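Local atomic coordinates of putative histidinol-phosphate aminotransferase (PDB entry 3P1T), a protein that probably catalyses the pyridoxal-phosphate-dependent transamination between L-histidinol phosphate and 2-oxoglutarate, a step of histidine biosynthesis. Residues L130-L141 and Q159-D170. Sequence-based numbering, arbitrary orientation.
Sequences LAQVSRDDCVVL and QLRQRAGKLLID
D137 O opens the parallel pairing of strands 137-141 and 166-170 by accepting two backbone N-H groups, from G165 N at 3.0 Å and from K166 N at 3.2 Å. From there the bonds alternate: V139 gives its N-H to K166 O and takes that of L168 on its own O, and L141 gives its N-H to L168 O and accepts D170 N on its own O, L141 O to D170 N 2.8 Å. Two arginines satisfy carbonyls beside the helix end. R135, its chain bent at chi2 (-82°), turns the guanidinium edge to Q162 O, which lies in the guanidinium plane and accepts both R135 NE, at 3.1 Å, and R135 NH2, at 2.8 Å. R163 reaches back, NH1 meeting V133 O at 3.1 Å, while A131 O sits over the centre of its guanidinium face without a hydrogen bond. The D137 carboxylate accepts S134 N from above its plane and forms a salt bridge with R92 of the adjoining strand. Between helix and sheet, L160 crosses V139 at about a right angle, L160 CD2 to V139 CG1 3.8 Å, and its CD1 meets L141 CD1. Strand 137-142, helix 154-163 and strand 166-170 thus form a beta-alpha-beta crossover in the seven-stranded mixed sheet characteristic of the large domain of fold-type I PLP-dependent aminotransferases.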
loop_
_atom_site.group_PDB
_atom_site.type_symbol
_atom_site.label_atom_id
_atom_site.label_comp_id
_atom_site.label_asym_id
_atom_site.label_seq_id
_atom_site.Cartn_x
_atom_site.Cartn_y
_atom_site.Cartn_z
ATOM N N LEU A 130 -13.495 1.472 31.910
ATOM C CA LEU A 130 -14.265 0.531 31.100
ATOM C C LEU A 130 -15.770 0.776 31.267
ATOM O O LEU A 130 -16.531 0.590 30.325
ATOM C CB LEU A 130 -13.876 -0.884 31.517
ATOM C CG LEU A 130 -14.213 -2.036 30.585
ATOM C CD1 LEU A 130 -13.739 -1.778 29.173
ATOM C CD2 LEU A 130 -13.603 -3.341 31.103
ATOM N N ALA A 131 -16.174 1.280 32.432
ATOM C CA ALA A 131 -17.557 1.636 32.746
ATOM C C ALA A 131 -17.995 2.929 32.036
ATOM O O ALA A 131 -19.200 3.186 31.970
ATOM C CB ALA A 131 -17.711 1.807 34.247
ATOM N N GLN A 132 -17.029 3.742 31.526
ATOM C CA GLN A 132 -17.315 5.013 30.859
ATOM C C GLN A 132 -17.578 4.785 29.362
ATOM O O GLN A 132 -17.950 5.732 28.659
ATOM C CB GLN A 132 -16.177 6.038 31.072
ATOM C CG GLN A 132 -16.084 6.567 32.516
ATOM C CD GLN A 132 -14.956 7.552 32.751
ATOM O OE1 GLN A 132 -14.912 8.652 32.175
ATOM N NE2 GLN A 132 -14.078 7.220 33.687
ATOM N N VAL A 133 -17.414 3.538 28.873
ATOM C CA VAL A 133 -17.671 3.189 27.464
ATOM C C VAL A 133 -19.172 3.366 27.190
ATOM O O VAL A 133 -19.976 2.879 27.991
ATOM C CB VAL A 133 -17.184 1.749 27.147
ATOM C CG1 VAL A 133 -17.719 1.250 25.805
ATOM C CG2 VAL A 133 -15.662 1.658 27.197
ATOM N N SER A 134 -19.546 4.088 26.088
ATOM C CA SER A 134 -20.948 4.376 25.701
ATOM C C SER A 134 -21.229 3.948 24.265
ATOM O O SER A 134 -20.303 3.597 23.549
ATOM C CB SER A 134 -21.266 5.861 25.863
ATOM O OG SER A 134 -20.616 6.670 24.897
ATOM N N ARG A 135 -22.500 3.994 23.832
ATOM C CA ARG A 135 -22.916 3.570 22.489
ATOM C C ARG A 135 -22.469 4.588 21.418
ATOM O O ARG A 135 -22.601 4.317 20.224
ATOM C CB ARG A 135 -24.430 3.341 22.441
ATOM C CG ARG A 135 -24.909 2.116 23.266
ATOM C CD ARG A 135 -24.758 0.776 22.536
ATOM N NE ARG A 135 -25.135 -0.377 23.365
ATOM C CZ ARG A 135 -26.352 -0.923 23.406
ATOM N NH1 ARG A 135 -27.338 -0.427 22.666
ATOM N NH2 ARG A 135 -26.593 -1.965 24.193
ATOM N N ASP A 136 -21.879 5.720 21.846
ATOM C CA ASP A 136 -21.277 6.745 20.978
ATOM C C ASP A 136 -19.815 6.434 20.719
ATOM O O ASP A 136 -19.164 7.161 19.976
ATOM C CB ASP A 136 -21.371 8.154 21.605
ATOM C CG ASP A 136 -22.732 8.639 22.059
ATOM O OD1 ASP A 136 -23.672 8.637 21.225
ATOM O OD2 ASP A 136 -22.829 9.142 23.212
ATOM N N ASP A 137 -19.273 5.391 21.373
ATOM C CA ASP A 137 -17.861 5.048 21.280
ATOM C C ASP A 137 -17.590 3.890 20.362
ATOM O O ASP A 137 -18.367 2.935 20.290
ATOM C CB ASP A 137 -17.271 4.694 22.663
ATOM C CG ASP A 137 -17.345 5.775 23.734
ATOM O OD1 ASP A 137 -17.527 6.966 23.376
ATOM O OD2 ASP A 137 -17.210 5.433 24.927
ATOM N N CYS A 138 -16.447 3.990 19.668
ATOM C CA CYS A 138 -15.845 2.966 18.841
ATOM C C CYS A 138 -14.610 2.471 19.588
ATOM O O CYS A 138 -13.644 3.225 19.746
ATOM C CB CYS A 138 -15.518 3.485 17.448
ATOM S SG CYS A 138 -14.701 2.257 16.400
ATOM N N VAL A 139 -14.692 1.268 20.161
ATOM C CA VAL A 139 -13.623 0.740 20.995
ATOM C C VAL A 139 -12.698 -0.110 20.138
ATOM O O VAL A 139 -13.152 -1.025 19.454
ATOM C CB VAL A 139 -14.184 -0.040 22.212
ATOM C CG1 VAL A 139 -13.059 -0.532 23.106
ATOM C CG2 VAL A 139 -15.156 0.826 23.016
ATOM N N VAL A 140 -11.396 0.236 20.153
ATOM C CA VAL A 140 -10.326 -0.444 19.405
ATOM C C VAL A 140 -9.314 -0.991 20.423
ATOM O O VAL A 140 -8.593 -0.218 21.056
ATOM C CB VAL A 140 -9.650 0.481 18.342
ATOM C CG1 VAL A 140 -8.517 -0.244 17.617
ATOM C CG2 VAL A 140 -10.664 1.024 17.340
ATOM N N LEU A 141 -9.291 -2.319 20.604
ATOM C CA LEU A 141 -8.384 -2.996 21.544
ATOM C C LEU A 141 -7.629 -4.154 20.893
ATOM O O LEU A 141 -8.169 -4.849 20.030
ATOM C CB LEU A 141 -9.164 -3.540 22.750
ATOM C CG LEU A 141 -9.819 -2.523 23.665
ATOM C CD1 LEU A 141 -10.942 -3.134 24.411
ATOM C CD2 LEU A 141 -8.810 -1.863 24.589
ATOM N N GLN A 159 -18.932 -7.124 28.623
ATOM C CA GLN A 159 -19.220 -5.736 28.967
ATOM C C GLN A 159 -19.053 -4.832 27.740
ATOM O O GLN A 159 -19.948 -4.027 27.478
ATOM C CB GLN A 159 -18.318 -5.266 30.109
ATOM C CG GLN A 159 -18.945 -4.168 30.970
ATOM C CD GLN A 159 -18.009 -3.523 31.975
ATOM O OE1 GLN A 159 -18.217 -2.373 32.378
ATOM N NE2 GLN A 159 -16.959 -4.217 32.406
ATOM N N LEU A 160 -17.954 -4.996 26.963
ATOM C CA LEU A 160 -17.690 -4.204 25.751
ATOM C C LEU A 160 -18.782 -4.387 24.706
ATOM O O LEU A 160 -19.275 -3.394 24.165
ATOM C CB LEU A 160 -16.340 -4.560 25.127
ATOM C CG LEU A 160 -15.115 -4.104 25.878
ATOM C CD1 LEU A 160 -13.912 -4.960 25.515
ATOM C CD2 LEU A 160 -14.860 -2.636 25.661
ATOM N N ARG A 161 -19.209 -5.647 24.466
ATOM C CA ARG A 161 -20.234 -5.971 23.471
ATOM C C ARG A 161 -21.613 -5.376 23.837
ATOM O O ARG A 161 -22.398 -5.112 22.921
ATOM C CB ARG A 161 -20.338 -7.478 23.286
ATOM C CG ARG A 161 -19.211 -7.980 22.413
ATOM C CD ARG A 161 -19.041 -9.483 22.396
ATOM N NE ARG A 161 -17.932 -9.836 21.508
ATOM C CZ ARG A 161 -17.132 -10.887 21.662
ATOM N NH1 ARG A 161 -17.299 -11.716 22.690
ATOM N NH2 ARG A 161 -16.147 -11.108 20.801
ATOM N N GLN A 162 -21.874 -5.130 25.152
ATOM C CA GLN A 162 -23.122 -4.571 25.687
ATOM C C GLN A 162 -23.080 -3.039 25.729
ATOM O O GLN A 162 -24.096 -2.384 25.465
ATOM C CB GLN A 162 -23.405 -5.117 27.107
ATOM C CG GLN A 162 -23.798 -6.603 27.163
ATOM C CD GLN A 162 -24.081 -7.135 28.560
ATOM O OE1 GLN A 162 -24.065 -6.408 29.565
ATOM N NE2 GLN A 162 -24.359 -8.430 28.654
ATOM N N ARG A 163 -21.903 -2.460 26.056
ATOM C CA ARG A 163 -21.722 -1.011 26.194
ATOM C C ARG A 163 -21.230 -0.256 24.933
ATOM O O ARG A 163 -21.615 0.900 24.778
ATOM C CB ARG A 163 -20.717 -0.706 27.310
ATOM C CG ARG A 163 -21.239 -0.967 28.715
ATOM C CD ARG A 163 -20.351 -0.288 29.734
ATOM N NE ARG A 163 -21.082 0.013 30.967
ATOM C CZ ARG A 163 -21.820 1.107 31.158
ATOM N NH1 ARG A 163 -21.952 2.007 30.189
ATOM N NH2 ARG A 163 -22.446 1.301 32.313
ATOM N N ALA A 164 -20.364 -0.832 24.083
ATOM C CA ALA A 164 -19.829 -0.087 22.926
ATOM C C ALA A 164 -20.829 0.064 21.772
ATOM O O ALA A 164 -21.715 -0.782 21.597
ATOM C CB ALA A 164 -18.581 -0.771 22.393
ATOM N N GLY A 165 -20.630 1.136 20.989
ATOM C CA GLY A 165 -21.359 1.422 19.759
ATOM C C GLY A 165 -20.824 0.542 18.642
ATOM O O GLY A 165 -21.602 -0.091 17.924
ATOM N N LYS A 166 -19.468 0.505 18.504
ATOM C CA LYS A 166 -18.673 -0.316 17.591
ATOM C C LYS A 166 -17.493 -0.897 18.346
ATOM O O LYS A 166 -16.994 -0.257 19.279
ATOM C CB LYS A 166 -18.182 0.467 16.354
ATOM C CG LYS A 166 -19.281 1.029 15.471
ATOM C CD LYS A 166 -20.137 -0.038 14.808
ATOM C CE LYS A 166 -21.399 0.597 14.295
ATOM N NZ LYS A 166 -22.302 -0.402 13.675
ATOM N N LEU A 167 -17.030 -2.092 17.940
ATOM C CA LEU A 167 -15.869 -2.732 18.559
ATOM C C LEU A 167 -14.953 -3.345 17.506
ATOM O O LEU A 167 -15.409 -4.112 16.655
ATOM C CB LEU A 167 -16.322 -3.811 19.554
ATOM C CG LEU A 167 -15.233 -4.558 20.328
ATOM C CD1 LEU A 167 -14.495 -3.640 21.294
ATOM C CD2 LEU A 167 -15.803 -5.708 21.089
ATOM N N LEU A 168 -13.664 -2.987 17.557
ATOM C CA LEU A 168 -12.620 -3.564 16.711
ATOM C C LEU A 168 -11.625 -4.308 17.603
ATOM O O LEU A 168 -11.014 -3.691 18.481
ATOM C CB LEU A 168 -11.897 -2.512 15.840
ATOM C CG LEU A 168 -10.639 -3.020 15.090
ATOM C CD1 LEU A 168 -10.989 -4.093 14.045
ATOM C CD2 LEU A 168 -9.893 -1.873 14.441
ATOM N N ILE A 169 -11.470 -5.619 17.393
ATOM C CA ILE A 169 -10.507 -6.410 18.149
ATOM C C ILE A 169 -9.344 -6.711 17.234
ATOM O O ILE A 169 -9.506 -7.383 16.221
ATOM C CB ILE A 169 -11.103 -7.707 18.786
ATOM C CG1 ILE A 169 -12.328 -7.398 19.707
ATOM C CG2 ILE A 169 -10.010 -8.524 19.538
ATOM C CD1 ILE A 169 -12.033 -6.515 20.993
ATOM N N ASP A 170 -8.180 -6.195 17.582
ATOM C CA ASP A 170 -6.946 -6.404 16.832
ATOM C C ASP A 170 -6.291 -7.692 17.354
ATOM O O ASP A 170 -5.675 -7.698 18.421
ATOM C CB ASP A 170 -6.035 -5.154 16.956
ATOM C CG ASP A 170 -4.637 -5.248 16.379
ATOM O OD1 ASP A 170 -4.231 -6.358 15.969
ATOM O OD2 ASP A 170 -3.944 -4.214 16.347
#